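Local coordinates for recombination protein uvsY (Enterobacteria phage T4, PDB 4ZWS) that helps the UvsX recombinase assemble filaments on single-stranded DNA and displace bound gp32, and so supports viral recombination and DNA synthesis, at residues E4-E9 with S33-K38; L47-Q52 with T98-W103; A26-L31 with D115-R120; S41-M46 with I105-C110. One frame throughout, in Å; residues are numbered along the deposited sequence.

Contact 1 of 4, residues E4-E9 with S33-K38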
loop_
_atom_site.group_PDB
_atom_site.type_symbol
_atom_site.label_atom_id
_atom_site.label_comp_id
_atom_site.label_asym_id
_atom_site.label_seq_id
_atom_site.Cartn_x
_atom_site.Cartn_y
_atom_site.Cartn_z
ATOM N N GLU A 4 2.653 -30.660 2.426
ATOM C CA GLU A 4 2.332 -31.263 3.703
ATOM C C GLU A 4 3.606 -31.607 4.488
ATOM O O GLU A 4 3.614 -31.539 5.715
ATOM C CB GLU A 4 1.464 -32.501 3.500
ATOM C CG GLU A 4 0.074 -32.163 2.977
ATOM C CD GLU A 4 0.065 -31.734 1.503
ATOM O OE1 GLU A 4 1.102 -31.913 0.816
ATOM O OE2 GLU A 4 -0.972 -31.190 1.043
ATOM N N ASP A 5 4.690 -31.931 3.785
ATOM C CA ASP A 5 5.960 -32.192 4.450
ATOM C C ASP A 5 6.473 -30.929 5.131
ATOM O O ASP A 5 6.937 -30.977 6.276
ATOM C CB ASP A 5 7.011 -32.713 3.475
ATOM C CG ASP A 5 6.720 -34.120 2.987
ATOM O OD1 ASP A 5 7.151 -34.451 1.862
ATOM O OD2 ASP A 5 6.093 -34.902 3.735
ATOM N N LEU A 6 6.396 -29.806 4.421
ATOM C CA LEU A 6 6.810 -28.519 4.975
ATOM C C LEU A 6 5.965 -28.123 6.177
ATOM O O LEU A 6 6.491 -27.667 7.193
ATOM C CB LEU A 6 6.735 -27.425 3.903
ATOM C CG LEU A 6 7.729 -27.596 2.750
ATOM C CD1 LEU A 6 7.621 -26.445 1.766
ATOM C CD2 LEU A 6 9.118 -27.658 3.317
ATOM N N GLN A 7 4.656 -28.324 6.067
ATOM C CA GLN A 7 3.751 -28.019 7.164
ATOM C C GLN A 7 4.171 -28.779 8.408
ATOM O O GLN A 7 4.281 -28.209 9.499
ATOM C CB GLN A 7 2.319 -28.355 6.784
ATOM C CG GLN A 7 1.817 -27.475 5.692
ATOM C CD GLN A 7 0.391 -27.774 5.308
ATOM O OE1 GLN A 7 -0.145 -28.838 5.634
ATOM N NE2 GLN A 7 -0.237 -26.835 4.593
ATOM N N GLU A 8 4.428 -30.064 8.225
ATOM C CA GLU A 8 4.829 -30.913 9.320
ATOM C C GLU A 8 6.197 -30.512 9.859
ATOM O O GLU A 8 6.408 -30.485 11.077
ATOM C CB GLU A 8 4.808 -32.372 8.871
ATOM C CG GLU A 8 4.492 -33.317 10.006
ATOM C CD GLU A 8 3.222 -32.922 10.754
ATOM O OE1 GLU A 8 2.227 -32.523 10.097
ATOM O OE2 GLU A 8 3.244 -32.984 12.008
ATOM N N GLU A 9 7.109 -30.169 8.957
ATOM C CA GLU A 9 8.452 -29.784 9.365
ATOM C C GLU A 9 8.466 -28.503 10.208
ATOM O O GLU A 9 9.152 -28.444 11.234
ATOM C CB GLU A 9 9.353 -29.612 8.155
ATOM C CG GLU A 9 10.793 -29.365 8.536
ATOM C CD GLU A 9 11.726 -29.313 7.345
ATOM O OE1 GLU A 9 12.933 -29.068 7.556
ATOM O OE2 GLU A 9 11.260 -29.520 6.201
ATOM N N SER A 33 18.008 -19.798 8.920
ATOM C CA SER A 33 18.932 -20.135 7.854
ATOM C C SER A 33 18.413 -21.331 7.023
ATOM O O SER A 33 18.446 -21.295 5.792
ATOM C CB SER A 33 20.308 -20.395 8.445
ATOM O OG SER A 33 21.156 -20.953 7.483
ATOM N N LYS A 34 17.933 -22.378 7.701
ATOM C CA LYS A 34 17.436 -23.583 7.035
ATOM C C LYS A 34 16.291 -23.251 6.082
ATOM O O LYS A 34 16.277 -23.684 4.932
ATOM C CB LYS A 34 16.938 -24.611 8.042
ATOM C CG LYS A 34 16.782 -26.002 7.447
ATOM C CD LYS A 34 15.441 -26.608 7.777
ATOM C CE LYS A 34 15.251 -26.874 9.234
ATOM N NZ LYS A 34 13.861 -27.332 9.467
ATOM N N TRP A 35 15.322 -22.489 6.580
ATOM C CA TRP A 35 14.149 -22.132 5.790
ATOM C C TRP A 35 14.485 -21.072 4.747
ATOM O O TRP A 35 13.856 -21.010 3.699
ATOM C CB TRP A 35 13.006 -21.667 6.695
ATOM C CG TRP A 35 12.330 -22.813 7.392
ATOM C CD1 TRP A 35 12.618 -23.305 8.625
ATOM C CD2 TRP A 35 11.247 -23.605 6.887
ATOM N NE1 TRP A 35 11.786 -24.353 8.925
ATOM C CE2 TRP A 35 10.934 -24.557 7.872
ATOM C CE3 TRP A 35 10.512 -23.599 5.702
ATOM C CZ2 TRP A 35 9.920 -25.496 7.707
ATOM C CZ3 TRP A 35 9.501 -24.536 5.539
ATOM C CH2 TRP A 35 9.218 -25.469 6.537
ATOM N N LEU A 36 15.497 -20.260 5.018
ATOM C CA LEU A 36 15.951 -19.318 4.016
ATOM C C LEU A 36 16.468 -20.081 2.807
ATOM O O LEU A 36 16.188 -19.699 1.670
ATOM C CB LEU A 36 17.023 -18.403 4.596
ATOM C CG LEU A 36 17.432 -17.207 3.747
ATOM C CD1 LEU A 36 16.220 -16.394 3.323
ATOM C CD2 LEU A 36 18.364 -16.351 4.566
ATOM N N ASN A 37 17.152 -21.195 3.054
ATOM C CA ASN A 37 17.632 -22.075 1.982
ATOM C C ASN A 37 16.533 -22.781 1.206
ATOM O O ASN A 37 16.629 -22.897 -0.012
ATOM C CB ASN A 37 18.606 -23.099 2.540
ATOM C CG ASN A 37 19.903 -22.467 2.935
ATOM O OD1 ASN A 37 20.193 -21.348 2.508
ATOM N ND2 ASN A 37 20.672 -23.141 3.789
ATOM N N LYS A 38 15.509 -23.264 1.902
ATOM C CA LYS A 38 14.364 -23.857 1.224
ATOM C C LYS A 38 13.813 -22.845 0.226
ATOM O O LYS A 38 13.676 -23.141 -0.954
ATOM C CB LYS A 38 13.276 -24.262 2.215
ATOM C CG LYS A 38 13.561 -25.526 2.983
ATOM C CD LYS A 38 12.469 -25.784 4.010
ATOM C CE LYS A 38 12.442 -27.233 4.476
ATOM N NZ LYS A 38 13.735 -27.699 5.047
#
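E9 OE1 takes two lysine ammonium groups at once. K34 NZ lies 2.7 Å from E9 OE1, on its anti side. K38 NZ lies 3.0 Å from the same E9 OE1, on its syn side. Both are salt bridges with a hydrogen bond, and both donors come from the same face of the carboxylate, 29° out of its plane. E9 reaches them with an extended chain, its CG anti to the backbone N (chi1 -174°). K38 comes from the opposite direction and bends only at its last torsion (chi4 57°), which turns NZ to the carboxylate. K34 NZ also forms a salt bridge with D13, which accepts the indole N-H of W35 as well. E9 and D13 probably share the charge of K34.

K38 CD rests over the rim of one W35 face. L6 CD2 meets K38 CE at 3.5 Å and W35 CZ3 at 3.9 Å. The carbonyl L6 O sits at the ring edge, in plane, 3.6 Å from W35 CH2. Round W35 also lie A113, L114 and I117 of helix 91-135. The arrangement is a salt-bridge network beside an aromatic contact, joining the antiparallel helices 3-14 and 21-64 within a small helical bundle.

Contact 2 of 4, residues L47-Q52 with T98-W103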
loop_
_atom_site.group_PDB
_atom_site.type_symbol
_atom_site.label_atom_id
_atom_site.label_comp_id
_atom_site.label_asym_id
_atom_site.label_seq_id
_atom_site.Cartn_x
_atom_site.Cartn_y
_atom_site.Cartn_z
ATOM N N LEU A 47 12.056 -21.004 -11.487
ATOM C CA LEU A 47 12.692 -20.342 -12.600
ATOM C C LEU A 47 12.892 -21.404 -13.699
ATOM O O LEU A 47 12.724 -21.167 -14.912
ATOM C CB LEU A 47 13.963 -19.706 -12.060
ATOM C CG LEU A 47 14.888 -18.766 -12.768
ATOM C CD1 LEU A 47 14.008 -17.595 -13.130
ATOM C CD2 LEU A 47 15.943 -18.331 -11.765
ATOM N N ARG A 48 13.264 -22.590 -13.245
ATOM C CA ARG A 48 13.444 -23.756 -14.096
ATOM C C ARG A 48 12.099 -24.224 -14.709
ATOM O O ARG A 48 11.997 -24.530 -15.899
ATOM C CB ARG A 48 14.108 -24.834 -13.256
ATOM C CG ARG A 48 14.727 -25.985 -13.945
ATOM C CD ARG A 48 15.250 -26.897 -12.850
ATOM N NE ARG A 48 16.292 -26.211 -12.079
ATOM C CZ ARG A 48 16.509 -26.378 -10.770
ATOM N NH1 ARG A 48 15.734 -27.185 -10.056
ATOM N NH2 ARG A 48 17.486 -25.713 -10.161
ATOM N N ILE A 49 11.056 -24.243 -13.886
ATOM C CA ILE A 49 9.726 -24.652 -14.330
ATOM C C ILE A 49 9.152 -23.678 -15.369
ATOM O O ILE A 49 8.548 -24.110 -16.355
ATOM C CB ILE A 49 8.768 -24.798 -13.154
ATOM C CG1 ILE A 49 9.212 -25.955 -12.259
ATOM C CG2 ILE A 49 7.342 -25.031 -13.632
ATOM C CD1 ILE A 49 8.332 -26.091 -11.025
ATOM N N GLU A 50 9.342 -22.373 -15.161
ATOM C CA GLU A 50 8.854 -21.379 -16.120
ATOM C C GLU A 50 9.474 -21.592 -17.485
ATOM O O GLU A 50 8.821 -21.369 -18.506
ATOM C CB GLU A 50 9.156 -19.951 -15.656
ATOM C CG GLU A 50 8.011 -19.298 -14.911
ATOM C CD GLU A 50 8.392 -17.970 -14.276
ATOM O OE1 GLU A 50 9.601 -17.628 -14.256
ATOM O OE2 GLU A 50 7.477 -17.272 -13.785
ATOM N N ALA A 51 10.713 -22.069 -17.506
ATOM C CA ALA A 51 11.380 -22.374 -18.761
ATOM C C ALA A 51 10.665 -23.555 -19.422
ATOM O O ALA A 51 10.447 -23.559 -20.640
ATOM C CB ALA A 51 12.843 -22.681 -18.536
ATOM N N GLN A 52 10.317 -24.560 -18.624
ATOM C CA GLN A 52 9.606 -25.720 -19.138
ATOM C C GLN A 52 8.246 -25.326 -19.681
ATOM O O GLN A 52 7.757 -25.895 -20.659
ATOM C CB GLN A 52 9.417 -26.773 -18.062
ATOM C CG GLN A 52 10.578 -27.686 -17.889
ATOM C CD GLN A 52 10.295 -28.734 -16.852
ATOM O OE1 GLN A 52 9.132 -29.054 -16.592
ATOM N NE2 GLN A 52 11.348 -29.284 -16.252
ATOM N N THR A 98 0.600 -25.973 -13.291
ATOM C CA THR A 98 0.083 -26.271 -11.975
ATOM C C THR A 98 1.278 -26.430 -11.057
ATOM O O THR A 98 1.326 -25.841 -9.980
ATOM C CB THR A 98 -0.804 -27.523 -11.966
ATOM O OG1 THR A 98 -1.950 -27.300 -12.796
ATOM C CG2 THR A 98 -1.268 -27.827 -10.562
ATOM N N SER A 99 2.242 -27.226 -11.507
ATOM C CA SER A 99 3.501 -27.392 -10.798
ATOM C C SER A 99 4.049 -26.017 -10.441
ATOM O O SER A 99 4.352 -25.769 -9.272
ATOM C CB SER A 99 4.490 -28.217 -11.617
ATOM O OG SER A 99 4.689 -27.596 -12.856
ATOM N N LEU A 100 4.194 -25.134 -11.433
ATOM C CA LEU A 100 4.643 -23.772 -11.140
ATOM C C LEU A 100 3.889 -23.055 -10.020
ATOM O O LEU A 100 4.511 -22.522 -9.092
ATOM C CB LEU A 100 4.545 -22.906 -12.389
ATOM C CG LEU A 100 5.272 -21.565 -12.297
ATOM C CD1 LEU A 100 6.765 -21.668 -12.072
ATOM C CD2 LEU A 100 4.977 -20.788 -13.541
ATOM N N GLN A 101 2.560 -23.116 -10.066
ATOM C CA GLN A 101 1.720 -22.474 -9.065
ATOM C C GLN A 101 1.913 -23.153 -7.710
ATOM O O GLN A 101 1.972 -22.487 -6.676
ATOM C CB GLN A 101 0.270 -22.558 -9.478
ATOM C CG GLN A 101 -0.076 -21.869 -10.785
ATOM C CD GLN A 101 -0.421 -20.433 -10.641
ATOM O OE1 GLN A 101 0.456 -19.566 -10.596
ATOM N NE2 GLN A 101 -1.722 -20.152 -10.593
ATOM N N TYR A 102 2.050 -24.484 -7.741
ATOM C CA TYR A 102 2.235 -25.294 -6.540
ATOM C C TYR A 102 3.515 -24.916 -5.824
ATOM O O TYR A 102 3.530 -24.751 -4.602
ATOM C CB TYR A 102 2.298 -26.772 -6.903
ATOM C CG TYR A 102 2.346 -27.710 -5.721
ATOM C CD1 TYR A 102 3.549 -28.287 -5.325
ATOM C CD2 TYR A 102 1.203 -27.997 -4.971
ATOM C CE1 TYR A 102 3.614 -29.148 -4.230
ATOM C CE2 TYR A 102 1.252 -28.862 -3.879
ATOM C CZ TYR A 102 2.465 -29.432 -3.514
ATOM O OH TYR A 102 2.534 -30.291 -2.434
ATOM N N TRP A 103 4.586 -24.789 -6.597
ATOM C CA TRP A 103 5.865 -24.320 -6.091
ATOM C C TRP A 103 5.755 -22.896 -5.569
ATOM O O TRP A 103 6.379 -22.551 -4.566
ATOM C CB TRP A 103 6.904 -24.494 -7.180
ATOM C CG TRP A 103 7.391 -25.909 -7.223
ATOM C CD1 TRP A 103 6.954 -26.901 -8.043
ATOM C CD2 TRP A 103 8.562 -26.424 -6.577
ATOM N NE1 TRP A 103 7.689 -28.044 -7.848
ATOM C CE2 TRP A 103 8.698 -27.771 -6.969
ATOM C CE3 TRP A 103 9.479 -25.893 -5.671
ATOM C CZ2 TRP A 103 9.715 -28.591 -6.488
ATOM C CZ3 TRP A 103 10.490 -26.711 -5.195
ATOM C CH2 TRP A 103 10.600 -28.045 -5.610
#
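S99 OG touches I49 CG2 across the contact at 3.8 Å, but its polar bonds go back to its own helix. It is hydrogen-bonded to V96 O and more weakly to K95 O. No hydrogen bond crosses between 47-52 and 98-103. The hydroxyl meets I49 by van der Waals contact alone.

I49 is the main side chain here, and its two branches do different work. CG2, anti to the backbone N, goes to L100, with I49 CG2 to L100 CB at 3.7 Å. CG1 swings to the other side (chi1 -66°) and carries CD1 over a face of the W103 indole. I49 CD1 stands 3.8 Å from the centroid of the five-membered ring, 30° off the normal, which is a CH-pi contact. The two side chains cross at about a right angle.

L100 slides past I49 in the opposite direction. At the margin its CD2 meets the aliphatic part of E50, with L100 CD2 to E50 CG at 3.6 Å. W103 also packs on I42, E45 and M46, one to two turns back along helix 21-64.

The axes of the two segments approach to 9.5 Å and run antiparallel, 163° apart. With I42 and I49 seven residues apart, this resembles the seam of an antiparallel coiled coil, in a helical hairpin of helices 21-64 and 91-135.

Contact 3 of 4, residues A26-L31 with D115-R120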
loop_
_atom_site.group_PDB
_atom_site.type_symbol
_atom_site.label_atom_id
_atom_site.label_comp_id
_atom_site.label_asym_id
_atom_site.label_seq_id
_atom_site.Cartn_x
_atom_site.Cartn_y
_atom_site.Cartn_z
ATOM N N ALA A 26 19.737 -19.964 20.183
ATOM C CA ALA A 26 20.836 -20.149 19.238
ATOM C C ALA A 26 20.366 -20.949 18.029
ATOM O O ALA A 26 20.691 -20.614 16.888
ATOM C CB ALA A 26 22.011 -20.832 19.908
ATOM N N ASN A 27 19.601 -22.007 18.284
ATOM C CA ASN A 27 19.133 -22.872 17.219
ATOM C C ASN A 27 18.108 -22.160 16.334
ATOM O O ASN A 27 17.900 -22.548 15.181
ATOM C CB ASN A 27 18.519 -24.148 17.791
ATOM C CG ASN A 27 18.254 -25.200 16.718
ATOM O OD1 ASN A 27 18.878 -25.195 15.657
ATOM N ND2 ASN A 27 17.310 -26.091 16.986
ATOM N N ASN A 28 17.464 -21.130 16.874
ATOM C CA ASN A 28 16.465 -20.388 16.122
ATOM C C ASN A 28 17.111 -19.743 14.897
ATOM O O ASN A 28 16.492 -19.636 13.830
ATOM C CB ASN A 28 15.787 -19.329 16.984
ATOM C CG ASN A 28 14.548 -18.753 16.325
ATOM O OD1 ASN A 28 13.513 -19.411 16.247
ATOM N ND2 ASN A 28 14.657 -17.525 15.827
ATOM N N VAL A 29 18.357 -19.307 15.069
ATOM C CA VAL A 29 19.122 -18.710 13.979
ATOM C C VAL A 29 19.391 -19.726 12.885
ATOM O O VAL A 29 19.307 -19.423 11.700
ATOM C CB VAL A 29 20.462 -18.143 14.499
ATOM C CG1 VAL A 29 21.132 -17.247 13.468
ATOM C CG2 VAL A 29 20.232 -17.424 15.823
ATOM N N MET A 30 19.668 -20.948 13.303
ATOM C CA MET A 30 19.922 -22.026 12.372
ATOM C C MET A 30 18.644 -22.355 11.618
ATOM O O MET A 30 18.674 -22.588 10.405
ATOM C CB MET A 30 20.466 -23.246 13.115
ATOM C CG MET A 30 21.985 -23.298 13.129
ATOM S SD MET A 30 22.671 -24.696 14.044
ATOM C CE MET A 30 22.311 -24.207 15.723
ATOM N N LEU A 31 17.516 -22.353 12.333
ATOM C CA LEU A 31 16.231 -22.615 11.695
ATOM C C LEU A 31 15.907 -21.600 10.617
ATOM O O LEU A 31 15.453 -21.964 9.534
ATOM C CB LEU A 31 15.102 -22.620 12.720
ATOM C CG LEU A 31 15.039 -23.790 13.688
ATOM C CD1 LEU A 31 13.915 -23.559 14.677
ATOM C CD2 LEU A 31 14.796 -25.054 12.908
ATOM N N ASP A 115 8.668 -15.752 8.777
ATOM C CA ASP A 115 7.987 -14.831 9.685
ATOM C C ASP A 115 7.812 -15.460 11.055
ATOM O O ASP A 115 8.082 -14.837 12.087
ATOM C CB ASP A 115 6.612 -14.433 9.139
ATOM C CG ASP A 115 6.694 -13.410 8.032
ATOM O OD1 ASP A 115 7.672 -12.627 8.028
ATOM O OD2 ASP A 115 5.781 -13.401 7.167
ATOM N N ALA A 116 7.365 -16.710 11.045
ATOM C CA ALA A 116 7.104 -17.445 12.270
ATOM C C ALA A 116 8.371 -17.613 13.106
ATOM O O ALA A 116 8.364 -17.415 14.316
ATOM C CB ALA A 116 6.499 -18.799 11.935
ATOM N N ILE A 117 9.462 -17.951 12.434
ATOM C CA ILE A 117 10.723 -18.219 13.094
ATOM C C ILE A 117 11.336 -16.957 13.663
ATOM O O ILE A 117 11.918 -16.972 14.754
ATOM C CB ILE A 117 11.693 -18.888 12.130
ATOM C CG1 ILE A 117 11.156 -20.261 11.759
ATOM C CG2 ILE A 117 13.074 -19.001 12.739
ATOM C CD1 ILE A 117 12.091 -21.017 10.906
ATOM N N LYS A 118 11.194 -15.868 12.918
ATOM C CA LYS A 118 11.649 -14.564 13.367
ATOM C C LYS A 118 10.921 -14.226 14.655
ATOM O O LYS A 118 11.529 -13.824 15.649
ATOM C CB LYS A 118 11.388 -13.524 12.283
ATOM C CG LYS A 118 12.092 -12.195 12.428
ATOM C CD LYS A 118 11.673 -11.307 11.265
ATOM C CE LYS A 118 12.485 -10.031 11.178
ATOM N NZ LYS A 118 12.105 -9.236 9.971
ATOM N N SER A 119 9.616 -14.456 14.630
ATOM C CA SER A 119 8.751 -14.248 15.778
ATOM C C SER A 119 9.134 -15.169 16.941
ATOM O O SER A 119 9.117 -14.771 18.105
ATOM C CB SER A 119 7.298 -14.476 15.360
ATOM O OG SER A 119 6.438 -14.496 16.481
ATOM N N ARG A 120 9.511 -16.393 16.607
ATOM C CA ARG A 120 9.916 -17.373 17.599
ATOM C C ARG A 120 11.124 -16.886 18.411
ATOM O O ARG A 120 11.183 -17.085 19.624
ATOM C CB ARG A 120 10.238 -18.703 16.913
ATOM C CG ARG A 120 10.604 -19.841 17.855
ATOM C CD ARG A 120 10.837 -21.112 17.071
ATOM N NE ARG A 120 11.157 -22.235 17.936
ATOM C CZ ARG A 120 12.389 -22.546 18.317
ATOM N NH1 ARG A 120 13.418 -21.812 17.910
ATOM N NH2 ARG A 120 12.594 -23.585 19.112
#
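The R120 guanidinium has L31 CD1 over one face, offset toward the rim and 3.7 Å above the plane. The N28 amide meets it at the edge. The amide and guanidinium planes are only 17° apart, so the two groups lie nearly flat with each other. R120 NH1 donates to N28 OD1 at 2.9 Å, in the carbonyl plane and on a lone pair, with an N-H...O angle of 163°. The other end of the amide donates in turn: N28 ND2 binds I117 O at 3.0 Å. I117 O lies in the plane of the N28 amide, but N28 ND2 stands above the I117 carbonyl plane, off its lone pairs. The two bonds fix the rotation of the amide.

A chain extended from CG to NE carries the R120 guanidinium across to N28. I117 packs alongside, with CG2 3.6 Å from N28 OD1 and CD1 3.9 Å from L31 CB.

R120 NE donates to V14 O, and NH2 donates to F15 O and forms a salt bridge with E24. R120 thus joins helices 21-64 and 91-135 to the end of helix 3-14 and the residue after it.

The chemistry implies a buried polar contact: asparagine gives and receives, and E24 probably balances the arginine charge.

Contact 4 of 4, residues S41-M46 with I105-C110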
loop_
_atom_site.group_PDB
_atom_site.type_symbol
_atom_site.label_atom_id
_atom_site.label_comp_id
_atom_site.label_asym_id
_atom_site.label_seq_id
_atom_site.Cartn_x
_atom_site.Cartn_y
_atom_site.Cartn_z
ATOM N N SER A 41 15.985 -22.275 -2.742
ATOM C CA SER A 41 15.889 -23.408 -3.661
ATOM C C SER A 41 14.617 -23.397 -4.487
ATOM O O SER A 41 14.636 -23.688 -5.678
ATOM C CB SER A 41 15.926 -24.728 -2.895
ATOM O OG SER A 41 17.235 -25.015 -2.469
ATOM N N ILE A 42 13.515 -23.042 -3.842
ATOM C CA ILE A 42 12.227 -22.988 -4.497
ATOM C C ILE A 42 12.256 -21.930 -5.601
ATOM O O ILE A 42 11.763 -22.186 -6.693
ATOM C CB ILE A 42 11.109 -22.744 -3.468
ATOM C CG1 ILE A 42 11.008 -23.967 -2.550
ATOM C CG2 ILE A 42 9.781 -22.452 -4.148
ATOM C CD1 ILE A 42 10.124 -23.768 -1.322
ATOM N N LYS A 43 12.851 -20.764 -5.346
ATOM C CA LYS A 43 12.972 -19.783 -6.414
ATOM C C LYS A 43 13.735 -20.355 -7.613
ATOM O O LYS A 43 13.352 -20.135 -8.766
ATOM C CB LYS A 43 13.660 -18.491 -5.948
ATOM C CG LYS A 43 12.778 -17.501 -5.211
ATOM C CD LYS A 43 13.542 -16.222 -4.825
ATOM C CE LYS A 43 14.737 -16.499 -3.927
ATOM N NZ LYS A 43 15.636 -15.311 -3.785
ATOM N N LYS A 44 14.799 -21.103 -7.348
ATOM C CA LYS A 44 15.575 -21.696 -8.435
ATOM C C LYS A 44 14.732 -22.692 -9.222
ATOM O O LYS A 44 14.746 -22.695 -10.448
ATOM C CB LYS A 44 16.833 -22.388 -7.912
ATOM C CG LYS A 44 17.930 -21.433 -7.478
ATOM C CD LYS A 44 19.287 -22.139 -7.369
ATOM C CE LYS A 44 20.073 -21.707 -6.122
ATOM N NZ LYS A 44 19.558 -22.329 -4.853
ATOM N N GLU A 45 13.976 -23.514 -8.507
ATOM C CA GLU A 45 13.122 -24.497 -9.140
ATOM C C GLU A 45 12.027 -23.861 -10.014
ATOM O O GLU A 45 11.780 -24.306 -11.133
ATOM C CB GLU A 45 12.482 -25.393 -8.076
ATOM C CG GLU A 45 11.593 -26.480 -8.659
ATOM C CD GLU A 45 12.360 -27.484 -9.517
ATOM O OE1 GLU A 45 13.606 -27.532 -9.425
ATOM O OE2 GLU A 45 11.719 -28.208 -10.309
ATOM N N MET A 46 11.404 -22.799 -9.519
ATOM C CA MET A 46 10.343 -22.118 -10.261
ATOM C C MET A 46 10.834 -21.484 -11.551
ATOM O O MET A 46 10.138 -21.428 -12.568
ATOM C CB MET A 46 9.705 -21.037 -9.386
ATOM C CG MET A 46 8.998 -21.562 -8.165
ATOM S SD MET A 46 8.135 -20.247 -7.308
ATOM C CE MET A 46 6.765 -19.919 -8.422
ATOM N N ILE A 105 3.209 -21.768 -4.147
ATOM C CA ILE A 105 2.582 -21.977 -2.850
ATOM C C ILE A 105 3.627 -22.364 -1.822
ATOM O O ILE A 105 3.597 -21.873 -0.697
ATOM C CB ILE A 105 1.469 -23.037 -2.916
ATOM C CG1 ILE A 105 0.247 -22.450 -3.634
ATOM C CG2 ILE A 105 1.028 -23.428 -1.523
ATOM C CD1 ILE A 105 -0.930 -23.401 -3.753
ATOM N N LEU A 106 4.556 -23.231 -2.210
ATOM C CA LEU A 106 5.625 -23.630 -1.306
ATOM C C LEU A 106 6.470 -22.421 -0.944
ATOM O O LEU A 106 6.838 -22.249 0.218
ATOM C CB LEU A 106 6.514 -24.709 -1.930
ATOM C CG LEU A 106 5.834 -26.008 -2.360
ATOM C CD1 LEU A 106 6.857 -26.996 -2.838
ATOM C CD2 LEU A 106 5.002 -26.583 -1.219
ATOM N N LEU A 107 6.728 -21.561 -1.927
ATOM C CA LEU A 107 7.518 -20.359 -1.693
ATOM C C LEU A 107 6.844 -19.481 -0.647
ATOM O O LEU A 107 7.494 -19.014 0.292
ATOM C CB LEU A 107 7.712 -19.565 -2.983
ATOM C CG LEU A 107 8.660 -18.369 -2.886
ATOM C CD1 LEU A 107 10.084 -18.841 -2.644
ATOM C CD2 LEU A 107 8.585 -17.536 -4.119
ATOM N N ASP A 108 5.537 -19.269 -0.808
ATOM C CA ASP A 108 4.790 -18.444 0.138
ATOM C C ASP A 108 4.765 -19.053 1.527
ATOM O O ASP A 108 4.902 -18.335 2.520
ATOM C CB ASP A 108 3.358 -18.203 -0.337
ATOM C CG ASP A 108 3.305 -17.356 -1.593
ATOM O OD1 ASP A 108 4.329 -16.689 -1.887
ATOM O OD2 ASP A 108 2.235 -17.318 -2.250
ATOM N N PHE A 109 4.645 -20.372 1.601
ATOM C CA PHE A 109 4.668 -21.032 2.893
ATOM C C PHE A 109 5.990 -20.759 3.601
ATOM O O PHE A 109 6.005 -20.490 4.799
ATOM C CB PHE A 109 4.449 -22.536 2.769
ATOM C CG PHE A 109 4.414 -23.229 4.096
ATOM C CD1 PHE A 109 5.564 -23.803 4.624
ATOM C CD2 PHE A 109 3.242 -23.261 4.847
ATOM C CE1 PHE A 109 5.543 -24.423 5.872
ATOM C CE2 PHE A 109 3.214 -23.881 6.091
ATOM C CZ PHE A 109 4.370 -24.465 6.599
ATOM N N CYS A 110 7.089 -20.822 2.862
ATOM C CA CYS A 110 8.401 -20.569 3.439
ATOM C C CYS A 110 8.565 -19.116 3.885
ATOM O O CYS A 110 9.262 -18.855 4.873
ATOM C CB CYS A 110 9.504 -20.913 2.436
ATOM S SG CYS A 110 9.667 -22.667 2.116
#
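I42 reaches three residues of helix 91-135. Its CG2, anti to the backbone N, meets L107: I42 CG2 to L107 CB is 3.7 Å. The longer branch turns the other way (chi1 -66°) and puts its methyl at L106 and C110. I42 CD1 is 3.8 Å from L106 CB and 3.6 Å from C110 SG. I42 and L106 cross at about a right angle.

L107 is covered from two more places. Its CD1 rests against the aliphatic start of K43, with L107 CD1 to K43 CG at 4.0 Å, while the end of K43 leads away. Its CD2 is 4.2 Å from M46 SD, a looser approach.

Further out, helix 3-14 covers another side of helix 91-135, with L3 on L106 and L10 on F109, while M1 touches both I42 and L106. The second subunit packs beyond: K43 of that neighbouring chain forms a salt bridge with D108, and its N37 touches F109.

No hydrogen bond or salt bridge joins the two segments. The contact probably rests on the fit of aliphatic groups and sulfur, with charge kept to the flanks. Such a seam would be held largely by burial of apolar surface.

In the fold
All four contacts use helix 21-64. Contacts 2, 3 and 4 pair it with helix 91-135, whereas contact 1 pairs it with helix 3-14. Contact 4 lies nearest the middle of the chain, with its centre about 3 Å from the chain centre. Contact 3 is the most distant, at about 19 Å, yet its touching residues are all buried. The other three are partly buried, and contact 2 includes an exposed residue. Chemistry changes along the hairpin: contacts 2 and 4 are apolar and touch each other, while contact 3 is hydrogen-bonded. Contact 1 is ionic, and its W35 touches residues of contacts 3 and 4. Each contact also meets the second subunit of the heptamer.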